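Local structure of peptidoglycan-N-acetylglucosamine deacetylase BC_1960 (Bacillus cereus, 4L1G) at residues A[78-83]-A[221-226]; A[96-101]-A[242-247]; A[104-109]-A[126-131]. The protein removes the acetyl group from N-acetylglucosamine residues of peptidoglycan, releasing acetate with zinc as cofactor, and also acts on soluble chitin substrates. All coordinates share one frame; numbering follows the deposited sequence.

Overall arrangement
Of the elements in these contacts, strand 74-80 comes first. A loop leads from it to helix 89-97, whose end lies in interaction 2, and strand 103-106 of interaction 3 follows. Interaction 3 closes a short, mostly helical loop to strand 127-130. The longer loops of interactions 1 and 2 both enclose it. Those two cross: 78-83 returns to 221-226, and 96-101 returns later to 242-247. Interactions 1 and 3 meet in the parallel barrel sheet, where strands 74-80 and 103-106 are neighbours, with centres about 9 Å apart. Interaction 2 joins the turn that ends helix 89-97 to helix 233-248, its centre about 16 Å from that of interaction 1.

Interaction 1: A[78-83]-A[221-226]; sequences TFDDGP and VILQHS. With ACT (acetate ion), chain F.
The H225 ring meets D81 and the acetate at its edge. D81 OD2 lies near the ring plane, 3.3 Å from H225 CD2, with the carboxylate plane turned 43° from the ring. H225 NE2 donates to acetate OXT at 2.9 Å. D80 CB comes obliquely to the same ring. On the other side of the sheet, F79 and Q224 run alongside each other in the same sense. Q224 OE1 is 3.4 Å from F79 CE2, and water 1 sits over one face of the F79 ring, toward its rim. That water lies 2.7 Å from Q224 OE1 and 3.0 Å from T78 O, while Q224 NE2 is held by S235.

The two strands are parallel neighbours in the barrel sheet of the NodB-homology deacetylase fold. T78 pairs with L223, F79 with Q224 and D80 with H225. This register puts D80 and H225 on one face, the predicted proton acceptor and proton donor. D81 binds zinc, together with H131 and H135. The acetate is probably from the crystallisation liquor, but it sits beside the predicted catalytic pair and also accepts from Y172 N.

R169, in a salt bridge with D80 OD1, and T227 OG1, bonded to D81 OD2, probably hold the two carboxylates. L223 CD1 packs 3.3 Å from D80 OD2. I222 O is gripped twice by T78, through N and through OG1 at 2.6 Å, from opposite faces of its carbonyl plane. With chi1 at 68°, T78 OG1 sits between its own N and carbonyl carbon and can reach I222; R169 also bonds this hydroxyl. S226 N gives an almost straight bond to D80 O, 2.8 Å long with an angle of 179° at the hydrogen. Water 2 bonds F79 O, G82 N and S226 OG.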
loop_
_atom_site.group_PDB
_atom_site.type_symbol
_atom_site.label_atom_id
_atom_site.label_comp_id
_atom_site.label_asym_id
_atom_site.label_seq_id
_atom_site.Cartn_x
_atom_site.Cartn_y
_atom_site.Cartn_z
ATOM N N THR A 78 4.760 0.761 -1.692
ATOM C CA THR A 78 3.519 0.891 -0.934
ATOM C C THR A 78 3.819 0.918 0.558
ATOM O O THR A 78 4.774 0.289 1.016
ATOM C CB THR A 78 2.520 -0.247 -1.240
ATOM O OG1 THR A 78 3.024 -1.488 -0.729
ATOM C CG2 THR A 78 2.274 -0.372 -2.741
ATOM N N PHE A 79 3.002 1.652 1.310
ATOM C CA PHE A 79 3.205 1.811 2.748
ATOM C C PHE A 79 1.905 1.573 3.520
ATOM O O PHE A 79 0.875 2.177 3.219
ATOM C CB PHE A 79 3.759 3.206 3.053
ATOM C CG PHE A 79 5.052 3.517 2.345
ATOM C CD1 PHE A 79 5.046 4.104 1.088
ATOM C CD2 PHE A 79 6.269 3.225 2.935
ATOM C CE1 PHE A 79 6.234 4.391 0.430
ATOM C CE2 PHE A 79 7.460 3.509 2.284
ATOM C CZ PHE A 79 7.441 4.093 1.029
ATOM N N ASP A 80 1.964 0.697 4.520
ATOM C CA ASP A 80 0.775 0.283 5.265
ATOM C C ASP A 80 0.660 0.915 6.649
ATOM O O ASP A 80 1.665 1.303 7.247
ATOM C CB ASP A 80 0.757 -1.238 5.421
ATOM C CG ASP A 80 0.277 -1.949 4.176
ATOM O OD1 ASP A 80 0.042 -1.275 3.151
ATOM O OD2 ASP A 80 0.137 -3.188 4.226
ATOM N N ASP A 81 -0.581 1.011 7.129
ATOM C CA ASP A 81 -0.925 1.347 8.520
ATOM C C ASP A 81 -0.921 2.832 8.882
ATOM O O ASP A 81 -1.166 3.191 10.033
ATOM C CB ASP A 81 -0.077 0.556 9.526
ATOM C CG ASP A 81 -0.182 -0.939 9.329
ATOM O OD1 ASP A 81 -1.143 -1.383 8.667
ATOM O OD2 ASP A 81 0.696 -1.668 9.840
ATOM N N GLY A 82 -0.654 3.691 7.905
ATOM C CA GLY A 82 -0.647 5.122 8.151
ATOM C C GLY A 82 -2.047 5.691 8.292
ATOM O O GLY A 82 -3.031 4.963 8.153
ATOM N N PRO A 83 -2.146 7.000 8.574
ATOM C CA PRO A 83 -1.000 7.883 8.805
ATOM C C PRO A 83 -0.528 7.821 10.250
ATOM O O PRO A 83 -1.198 7.231 11.095
ATOM C CB PRO A 83 -1.582 9.266 8.525
ATOM C CG PRO A 83 -2.995 9.147 8.961
ATOM C CD PRO A 83 -3.417 7.745 8.586
ATOM N N VAL A 221 5.739 -5.259 -6.428
ATOM C CA VAL A 221 5.067 -4.412 -5.455
ATOM C C VAL A 221 5.732 -4.602 -4.098
ATOM O O VAL A 221 5.691 -5.688 -3.518
ATOM C CB VAL A 221 3.561 -4.720 -5.361
ATOM C CG1 VAL A 221 2.923 -3.909 -4.244
ATOM C CG2 VAL A 221 2.880 -4.433 -6.691
ATOM N N ILE A 222 6.358 -3.540 -3.606
ATOM C CA ILE A 222 7.138 -3.593 -2.374
ATOM C C ILE A 222 6.283 -3.201 -1.169
ATOM O O ILE A 222 5.462 -2.287 -1.258
ATOM C CB ILE A 222 8.366 -2.662 -2.480
ATOM C CG1 ILE A 222 9.179 -3.011 -3.733
ATOM C CG2 ILE A 222 9.230 -2.748 -1.232
ATOM C CD1 ILE A 222 10.199 -1.959 -4.120
ATOM N N LEU A 223 6.469 -3.903 -0.052
ATOM C CA LEU A 223 5.711 -3.620 1.167
ATOM C C LEU A 223 6.562 -2.998 2.269
ATOM O O LEU A 223 7.525 -3.602 2.746
ATOM C CB LEU A 223 5.045 -4.888 1.707
ATOM C CG LEU A 223 4.360 -4.732 3.070
ATOM C CD1 LEU A 223 3.135 -3.835 2.966
ATOM C CD2 LEU A 223 3.988 -6.079 3.669
ATOM N N GLN A 224 6.192 -1.787 2.670
ATOM C CA GLN A 224 6.770 -1.150 3.847
ATOM C C GLN A 224 5.653 -0.644 4.761
ATOM O O GLN A 224 4.478 -0.676 4.389
ATOM C CB GLN A 224 7.700 -0.007 3.444
ATOM C CG GLN A 224 9.033 -0.474 2.895
ATOM C CD GLN A 224 9.849 0.656 2.313
ATOM O OE1 GLN A 224 9.569 1.135 1.214
ATOM N NE2 GLN A 224 10.866 1.094 3.048
ATOM N N HIS A 225 6.018 -0.183 5.954
ATOM C CA HIS A 225 5.026 0.257 6.928
ATOM C C HIS A 225 5.295 1.662 7.458
ATOM O O HIS A 225 6.438 2.109 7.524
ATOM C CB HIS A 225 4.949 -0.724 8.105
ATOM C CG HIS A 225 4.408 -2.071 7.739
ATOM N ND1 HIS A 225 5.207 -3.097 7.281
ATOM C CD2 HIS A 225 3.145 -2.560 7.762
ATOM C CE1 HIS A 225 4.461 -4.160 7.039
ATOM N NE2 HIS A 225 3.205 -3.860 7.321
ATOM N N SER A 226 4.222 2.353 7.830
ATOM C CA SER A 226 4.326 3.617 8.545
ATOM C C SER A 226 3.396 3.569 9.753
ATOM O O SER A 226 2.636 4.501 10.009
ATOM C CB SER A 226 3.983 4.798 7.632
ATOM O OG SER A 226 2.715 4.627 7.026
HETATM C C ACT F . -0.148 -5.650 6.583
HETATM O O ACT F . -0.244 -6.334 7.625
HETATM O OXT ACT F . 0.482 -4.578 6.695
HETATM C CH3 ACT F . -0.750 -6.089 5.279
HETATM O O HOH W 1 7.488 0.062 -0.208
HETATM O O HOH W 2 0.412 3.948 5.303
#

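Interaction 2: A[96-101]-A[242-247]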
loop_
_atom_site.group_PDB
_atom_site.type_symbol
_atom_site.label_atom_id
_atom_site.label_comp_id
_atom_site.label_asym_id
_atom_site.label_seq_id
_atom_site.Cartn_x
_atom_site.Cartn_y
_atom_site.Cartn_z
ATOM N N LYS A 96 9.646 12.722 -1.781
ATOM C CA LYS A 96 9.692 14.017 -2.449
ATOM C C LYS A 96 11.077 14.300 -3.028
ATOM O O LYS A 96 11.206 14.710 -4.180
ATOM C CB LYS A 96 9.305 15.125 -1.468
ATOM C CG LYS A 96 9.238 16.513 -2.078
ATOM C CD LYS A 96 8.175 16.579 -3.160
ATOM C CE LYS A 96 7.939 18.007 -3.619
ATOM N NZ LYS A 96 6.922 18.069 -4.707
ATOM N N GLN A 97 12.110 14.069 -2.225
ATOM C CA GLN A 97 13.478 14.379 -2.628
ATOM C C GLN A 97 14.045 13.389 -3.646
ATOM O O GLN A 97 15.126 13.604 -4.191
ATOM C CB GLN A 97 14.388 14.482 -1.402
ATOM C CG GLN A 97 14.087 15.686 -0.521
ATOM C CD GLN A 97 14.277 17.007 -1.252
ATOM O OE1 GLN A 97 15.225 17.174 -2.021
ATOM N NE2 GLN A 97 13.370 17.950 -1.021
ATOM N N HIS A 98 13.310 12.309 -3.900
ATOM C CA HIS A 98 13.707 11.344 -4.918
ATOM C C HIS A 98 12.774 11.388 -6.125
ATOM O O HIS A 98 12.893 10.566 -7.035
ATOM C CB HIS A 98 13.758 9.928 -4.341
ATOM C CG HIS A 98 14.930 9.686 -3.443
ATOM N ND1 HIS A 98 14.866 9.841 -2.076
ATOM C CD2 HIS A 98 16.200 9.302 -3.720
ATOM C CE1 HIS A 98 16.043 9.561 -1.547
ATOM N NE2 HIS A 98 16.870 9.232 -2.522
ATOM N N ASN A 99 11.847 12.344 -6.118
ATOM C CA ASN A 99 10.923 12.550 -7.234
ATOM C C ASN A 99 10.079 11.309 -7.552
ATOM O O ASN A 99 9.863 10.971 -8.716
ATOM C CB ASN A 99 11.691 13.025 -8.478
ATOM C CG ASN A 99 10.775 13.527 -9.584
ATOM O OD1 ASN A 99 9.756 14.165 -9.324
ATOM N ND2 ASN A 99 11.132 13.224 -10.825
ATOM N N VAL A 100 9.605 10.625 -6.516
ATOM C CA VAL A 100 8.773 9.443 -6.724
ATOM C C VAL A 100 7.423 9.539 -6.023
ATOM O O VAL A 100 7.298 10.144 -4.957
ATOM C CB VAL A 100 9.482 8.143 -6.280
ATOM C CG1 VAL A 100 10.690 7.864 -7.166
ATOM C CG2 VAL A 100 9.888 8.227 -4.827
ATOM N N LYS A 101 6.411 8.943 -6.642
ATOM C CA LYS A 101 5.102 8.815 -6.025
ATOM C C LYS A 101 4.942 7.390 -5.514
ATOM O O LYS A 101 5.495 6.451 -6.090
ATOM C CB LYS A 101 3.995 9.135 -7.030
ATOM C CG LYS A 101 4.180 10.446 -7.778
ATOM C CD LYS A 101 4.174 11.635 -6.837
ATOM C CE LYS A 101 4.355 12.933 -7.606
ATOM N NZ LYS A 101 4.422 14.106 -6.695
ATOM N N ILE A 242 17.355 2.331 -1.571
ATOM C CA ILE A 242 16.486 1.534 -2.432
ATOM C C ILE A 242 16.154 2.241 -3.741
ATOM O O ILE A 242 16.270 1.660 -4.822
ATOM C CB ILE A 242 15.171 1.172 -1.710
ATOM C CG1 ILE A 242 15.432 0.134 -0.616
ATOM C CG2 ILE A 242 14.139 0.649 -2.693
ATOM C CD1 ILE A 242 14.212 -0.185 0.218
ATOM N N ILE A 243 15.752 3.502 -3.638
ATOM C CA ILE A 243 15.308 4.256 -4.805
ATOM C C ILE A 243 16.398 4.487 -5.865
ATOM O O ILE A 243 16.195 4.141 -7.029
ATOM C CB ILE A 243 14.604 5.575 -4.401
ATOM C CG1 ILE A 243 13.341 5.266 -3.591
ATOM C CG2 ILE A 243 14.267 6.403 -5.629
ATOM C CD1 ILE A 243 12.650 6.492 -3.035
ATOM N N PRO A 244 17.559 5.053 -5.474
ATOM C CA PRO A 244 18.560 5.262 -6.527
ATOM C C PRO A 244 19.163 3.962 -7.064
ATOM O O PRO A 244 19.473 3.889 -8.254
ATOM C CB PRO A 244 19.633 6.105 -5.830
ATOM C CG PRO A 244 19.494 5.776 -4.392
ATOM C CD PRO A 244 18.027 5.556 -4.168
ATOM N N GLN A 245 19.322 2.954 -6.210
ATOM C CA GLN A 245 19.898 1.684 -6.652
ATOM C C GLN A 245 19.006 0.948 -7.651
ATOM O O GLN A 245 19.501 0.297 -8.569
ATOM C CB GLN A 245 20.242 0.780 -5.463
ATOM C CG GLN A 245 21.490 1.212 -4.703
ATOM C CD GLN A 245 21.875 0.241 -3.600
ATOM O OE1 GLN A 245 21.525 -0.938 -3.644
ATOM N NE2 GLN A 245 22.596 0.737 -2.601
ATOM N N LEU A 246 17.693 1.056 -7.475
ATOM C CA LEU A 246 16.757 0.464 -8.426
ATOM C C LEU A 246 16.701 1.279 -9.716
ATOM O O LEU A 246 16.631 0.718 -10.810
ATOM C CB LEU A 246 15.360 0.319 -7.813
ATOM C CG LEU A 246 15.120 -0.969 -7.020
ATOM C CD1 LEU A 246 13.784 -0.936 -6.290
ATOM C CD2 LEU A 246 15.204 -2.186 -7.937
ATOM N N LYS A 247 16.737 2.603 -9.579
ATOM C CA LYS A 247 16.745 3.498 -10.734
ATOM C C LYS A 247 17.947 3.238 -11.632
ATOM O O LYS A 247 17.851 3.346 -12.853
ATOM C CB LYS A 247 16.745 4.963 -10.289
ATOM C CG LYS A 247 15.401 5.483 -9.805
ATOM C CD LYS A 247 15.498 6.958 -9.444
ATOM C CE LYS A 247 14.142 7.545 -9.088
ATOM N NZ LYS A 247 14.245 8.998 -8.779
#
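I243 presents two methyl groups to the residues that follow helix 89-97. I243 CD1 lies 3.7 Å from V100 CG2, and the two side chains pass antiparallel. I243 CG2 reaches H98 CB at 3.8 Å. I243 CG2 stands anti to its own backbone N, with CG1 beside that N (chi1 -63°), which turns both branches to the other segment: CG2 to H98, CD1 to V100. This is the tight, apolar part, and V100 and I243 are buried.

The outer side is looser. P244 CD approaches the H98 ring obliquely, 4.2 Å from H98 NE2. K247 is exposed, and CE of its extended chain passes V100 CG1 at 4.0 Å. K247 NZ donates to H98 O at 2.7 Å, tilted 15° from the carbonyl plane. The H98 ring is tied back to the preceding helix through ND1 and K94 O.

H98 O is available to the lysine just where a Schellman motif ends the helix, with N99 at positive phi as C-prime. V100 N bonds L95 O, and N99 N bonds K96 O. F253 of strand 252-253 touches V100, I243 and K247. Helix 233-248 also packs through I242, Q245 and L246 against helix 205-215.

Interaction 3: A[104-109]-A[126-131]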
loop_
_atom_site.group_PDB
_atom_site.type_symbol
_atom_site.label_atom_id
_atom_site.label_comp_id
_atom_site.label_asym_id
_atom_site.label_seq_id
_atom_site.Cartn_x
_atom_site.Cartn_y
_atom_site.Cartn_z
ATOM N N PHE A 104 -0.318 4.679 -0.489
ATOM C CA PHE A 104 -0.482 4.551 0.955
ATOM C C PHE A 104 -1.792 3.865 1.334
ATOM O O PHE A 104 -2.876 4.395 1.088
ATOM C CB PHE A 104 -0.407 5.924 1.627
ATOM C CG PHE A 104 0.963 6.536 1.605
ATOM C CD1 PHE A 104 1.443 7.159 0.464
ATOM C CD2 PHE A 104 1.768 6.496 2.731
ATOM C CE1 PHE A 104 2.706 7.726 0.444
ATOM C CE2 PHE A 104 3.032 7.062 2.717
ATOM C CZ PHE A 104 3.501 7.678 1.572
ATOM N N PHE A 105 -1.686 2.686 1.936
ATOM C CA PHE A 105 -2.859 1.994 2.448
ATOM C C PHE A 105 -3.111 2.415 3.891
ATOM O O PHE A 105 -2.430 1.964 4.813
ATOM C CB PHE A 105 -2.692 0.478 2.331
ATOM C CG PHE A 105 -2.804 -0.031 0.922
ATOM C CD1 PHE A 105 -1.670 -0.331 0.186
ATOM C CD2 PHE A 105 -4.046 -0.190 0.327
ATOM C CE1 PHE A 105 -1.771 -0.793 -1.117
ATOM C CE2 PHE A 105 -4.156 -0.652 -0.973
ATOM C CZ PHE A 105 -3.015 -0.954 -1.697
ATOM N N LEU A 106 -4.089 3.295 4.074
ATOM C CA LEU A 106 -4.322 3.921 5.370
ATOM C C LEU A 106 -5.395 3.212 6.190
ATOM O O LEU A 106 -6.398 2.750 5.650
ATOM C CB LEU A 106 -4.709 5.389 5.181
ATOM C CG LEU A 106 -3.764 6.249 4.339
ATOM C CD1 LEU A 106 -4.304 7.668 4.224
ATOM C CD2 LEU A 106 -2.354 6.244 4.913
ATOM N N LEU A 107 -5.169 3.130 7.498
ATOM C CA LEU A 107 -6.174 2.621 8.424
ATOM C C LEU A 107 -7.193 3.714 8.710
ATOM O O LEU A 107 -6.832 4.878 8.889
ATOM C CB LEU A 107 -5.524 2.159 9.731
ATOM C CG LEU A 107 -4.707 0.869 9.656
ATOM C CD1 LEU A 107 -3.889 0.666 10.917
ATOM C CD2 LEU A 107 -5.628 -0.314 9.426
ATOM N N GLY A 108 -8.467 3.336 8.745
ATOM C CA GLY A 108 -9.536 4.281 9.014
ATOM C C GLY A 108 -9.389 4.989 10.347
ATOM O O GLY A 108 -9.608 6.198 10.441
ATOM N N GLU A 109 -9.007 4.242 11.379
ATOM C CA GLU A 109 -8.895 4.799 12.724
ATOM C C GLU A 109 -7.740 5.792 12.844
ATOM O O GLU A 109 -7.815 6.751 13.611
ATOM C CB GLU A 109 -8.761 3.685 13.769
ATOM C CG GLU A 109 -7.468 2.890 13.683
ATOM C CD GLU A 109 -7.459 1.684 14.604
ATOM O OE1 GLU A 109 -8.452 1.485 15.336
ATOM O OE2 GLU A 109 -6.460 0.933 14.594
ATOM N N HIS A 126 0.446 11.453 -4.233
ATOM C CA HIS A 126 0.448 10.033 -3.915
ATOM C C HIS A 126 -0.971 9.483 -3.971
ATOM O O HIS A 126 -1.941 10.239 -3.932
ATOM C CB HIS A 126 1.059 9.789 -2.536
ATOM C CG HIS A 126 2.442 10.338 -2.385
ATOM N ND1 HIS A 126 3.538 9.780 -3.006
ATOM C CD2 HIS A 126 2.907 11.398 -1.682
ATOM C CE1 HIS A 126 4.620 10.471 -2.691
ATOM N NE2 HIS A 126 4.264 11.458 -1.888
ATOM N N VAL A 127 -1.086 8.165 -4.066
ATOM C CA VAL A 127 -2.390 7.521 -4.117
ATOM C C VAL A 127 -2.715 6.881 -2.769
ATOM O O VAL A 127 -1.847 6.286 -2.127
ATOM C CB VAL A 127 -2.448 6.472 -5.248
ATOM C CG1 VAL A 127 -3.759 5.697 -5.209
ATOM C CG2 VAL A 127 -2.268 7.150 -6.600
ATOM N N ILE A 128 -3.966 7.028 -2.341
ATOM C CA ILE A 128 -4.421 6.480 -1.070
ATOM C C ILE A 128 -5.237 5.206 -1.277
ATOM O O ILE A 128 -6.088 5.139 -2.162
ATOM C CB ILE A 128 -5.256 7.521 -0.292
ATOM C CG1 ILE A 128 -4.371 8.703 0.111
ATOM C CG2 ILE A 128 -5.903 6.895 0.937
ATOM C CD1 ILE A 128 -5.118 9.829 0.773
ATOM N N GLY A 129 -4.957 4.189 -0.468
ATOM C CA GLY A 129 -5.709 2.950 -0.517
ATOM C C GLY A 129 -6.425 2.669 0.792
ATOM O O GLY A 129 -6.107 3.259 1.824
ATOM N N ASN A 130 -7.390 1.756 0.743
ATOM C CA ASN A 130 -8.183 1.382 1.910
ATOM C C ASN A 130 -7.568 0.181 2.630
ATOM O O ASN A 130 -7.453 -0.897 2.057
ATOM C CB ASN A 130 -9.619 1.070 1.464
ATOM C CG ASN A 130 -10.582 0.884 2.628
ATOM O OD1 ASN A 130 -10.219 0.375 3.688
ATOM N ND2 ASN A 130 -11.830 1.292 2.423
ATOM N N HIS A 131 -7.190 0.363 3.893
ATOM C CA HIS A 131 -6.546 -0.705 4.658
ATOM C C HIS A 131 -7.412 -1.199 5.822
ATOM O O HIS A 131 -6.892 -1.720 6.810
ATOM C CB HIS A 131 -5.190 -0.224 5.182
ATOM C CG HIS A 131 -4.235 -1.331 5.506
ATOM N ND1 HIS A 131 -4.004 -2.390 4.653
ATOM C CD2 HIS A 131 -3.442 -1.538 6.584
ATOM C CE1 HIS A 131 -3.115 -3.204 5.194
ATOM N NE2 HIS A 131 -2.759 -2.711 6.366
#
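F104 turns the edge of its ring to the face of H126, a T-shaped pair with planes at 71° and centroids 5.5 Å apart. F104 lies on one of two parallel neighbouring strands of the barrel sheet, joined by a beta-alpha-beta crossover through helices 108-113 and 115-123. F104 CE1 is the touching atom, over the imidazole but toward its rim. H126 ND1 is bonded to A102 N, which helps to fix the turn of that ring.

Further along, L106 CD1 packs on I128 CG2 at 3.7 Å, on the side where helices 115-123 and 143-161 lie. On the opposite face, the F105 ring fits against G129, with F105 CD2 3.7 Å from G129 CA. Glycine leaves that place to the ring.

Four backbone bonds set this register. F104 N to V127 O is nearly straight, at 170°. G129 N to F104 O and L106 N to G129 O approach from above the carbonyl planes. H131 N donates to L106 O at the strand end and probably helps to place the zinc-binding imidazole, which lies beside D81 and H135. H131 CG is anti to its backbone N (chi1 -158°), and H131 CD2 rests 3.8 Å from L107 CD2.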